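Local coordinates for protein beta carbonic anhydrase (Burkholderia pseudomallei, PDB 6YJN) that probably catalyses the reversible interconversion of carbon dioxide and hydrogencarbonate, using one zinc ion in each subunit of a tetramer, at residues S83-Q86 and F87-L91. Sequence-based numbering, arbitrary orientation.
Sequences SVIQ and FAVDL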
loop_
_atom_site.group_PDB
_atom_site.type_symbol
_atom_site.label_atom_id
_atom_site.label_comp_id
_atom_site.label_asym_id
_atom_site.label_seq_id
_atom_site.Cartn_x
_atom_site.Cartn_y
_atom_site.Cartn_z
ATOM N N SER A 83 10.032 2.963 0.669
ATOM C CA SER A 83 11.084 1.987 0.905
ATOM C C SER A 83 12.337 2.355 0.117
ATOM O O SER A 83 13.406 2.511 0.698
ATOM C CB SER A 83 10.637 0.602 0.541
ATOM O OG SER A 83 10.124 -0.069 1.681
ATOM N N VAL A 84 12.178 2.484 -1.207
ATOM C CA VAL A 84 13.219 2.942 -2.116
ATOM C C VAL A 84 13.916 4.177 -1.534
ATOM O O VAL A 84 15.150 4.229 -1.488
ATOM C CB VAL A 84 12.662 3.191 -3.535
ATOM C CG1 VAL A 84 13.677 3.847 -4.448
ATOM C CG2 VAL A 84 12.127 1.926 -4.197
ATOM N N ILE A 85 13.124 5.143 -1.042
ATOM C CA ILE A 85 13.643 6.432 -0.592
ATOM C C ILE A 85 14.419 6.288 0.715
ATOM O O ILE A 85 15.538 6.797 0.833
ATOM C CB ILE A 85 12.529 7.486 -0.479
ATOM C CG1 ILE A 85 11.828 7.699 -1.822
ATOM C CG2 ILE A 85 13.028 8.792 0.125
ATOM C CD1 ILE A 85 10.400 8.190 -1.684
ATOM N N GLN A 86 13.805 5.630 1.703
ATOM C CA GLN A 86 14.500 5.385 2.953
ATOM C C GLN A 86 15.803 4.627 2.682
ATOM O O GLN A 86 16.804 4.847 3.364
ATOM C CB GLN A 86 13.581 4.688 3.950
ATOM C CG GLN A 86 14.224 4.504 5.320
ATOM C CD GLN A 86 15.052 3.242 5.421
ATOM O OE1 GLN A 86 14.753 2.234 4.775
ATOM N NE2 GLN A 86 16.099 3.295 6.235
ATOM N N PHE A 87 15.806 3.770 1.653
ATOM C CA PHE A 87 16.994 3.014 1.297
ATOM C C PHE A 87 18.022 3.911 0.599
ATOM O O PHE A 87 19.220 3.825 0.864
ATOM C CB PHE A 87 16.594 1.832 0.413
ATOM C CG PHE A 87 17.594 0.706 0.285
ATOM C CD1 PHE A 87 18.791 0.879 -0.405
ATOM C CD2 PHE A 87 17.309 -0.553 0.807
ATOM C CE1 PHE A 87 19.687 -0.173 -0.537
ATOM C CE2 PHE A 87 18.199 -1.609 0.658
ATOM C CZ PHE A 87 19.385 -1.416 -0.018
ATOM N N ALA A 88 17.558 4.769 -0.308
ATOM C CA ALA A 88 18.473 5.629 -1.033
ATOM C C ALA A 88 19.117 6.664 -0.106
ATOM O O ALA A 88 20.326 6.870 -0.147
ATOM C CB ALA A 88 17.734 6.264 -2.180
ATOM N N VAL A 89 18.296 7.330 0.712
ATOM C CA VAL A 89 18.724 8.406 1.599
ATOM C C VAL A 89 19.513 7.859 2.796
ATOM O O VAL A 89 20.666 8.239 3.016
ATOM C CB VAL A 89 17.506 9.213 2.097
ATOM C CG1 VAL A 89 17.888 10.310 3.074
ATOM C CG2 VAL A 89 16.651 9.756 0.970
ATOM N N ASP A 90 18.857 7.009 3.606
ATOM C CA ASP A 90 19.396 6.572 4.886
ATOM C C ASP A 90 20.620 5.681 4.698
ATOM O O ASP A 90 21.513 5.695 5.536
ATOM C CB ASP A 90 18.379 5.788 5.712
ATOM C CG ASP A 90 17.324 6.637 6.395
ATOM O OD1 ASP A 90 17.300 7.872 6.169
ATOM O OD2 ASP A 90 16.528 6.045 7.149
ATOM N N LEU A 91 20.667 4.908 3.614
ATOM C CA LEU A 91 21.721 3.917 3.509
ATOM C C LEU A 91 22.662 4.189 2.340
ATOM O O LEU A 91 23.785 3.697 2.309
ATOM C CB LEU A 91 21.105 2.527 3.353
ATOM C CG LEU A 91 22.131 1.398 3.390
ATOM C CD1 LEU A 91 22.251 0.858 4.804
ATOM C CD2 LEU A 91 21.783 0.297 2.397
#
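Q86 and D90, one helical turn apart, illustrate an i to i+4 side-chain bond laid over a bent backbone bond, D90 N standing above the carbonyl plane of Q86. Amide NE2 of Q86 donates a hydrogen bond to OD2 of D90 over 2.9 Å, at an N-H...O angle of 161°. OD2 lies almost in the amide plane but is met on its anti side by a donor tilted out of the carboxylate plane. With CG anti to the backbone N, chi1 -175°, the Q86 chain bends at chi2 and brings its amide across D90. At the tetramer's subunit interface, NE2 also binds O of V117 and OE1 accepts from N of A120, both in the second subunit, fixing the amide's rotation; OD1 of D90 forms a salt bridge to R175.

The tight side is apolar: CG2 of I85 and CG2 of V89 lie 3.8 Å apart, beside the V89 N to I85 O backbone bond. Toward exposed L91 the turn at 87-91 is wider and pi-type, although a long L91 N to F87 O hydrogen bond (3.3 Å) persists. Helix 79-92, the beta-alpha-beta crossover between parallel strands 64-69 and 96-102, packs V84, I85 and A88 on strand 41-46, and I85, Q86, V89 and D90 against helix 167-174.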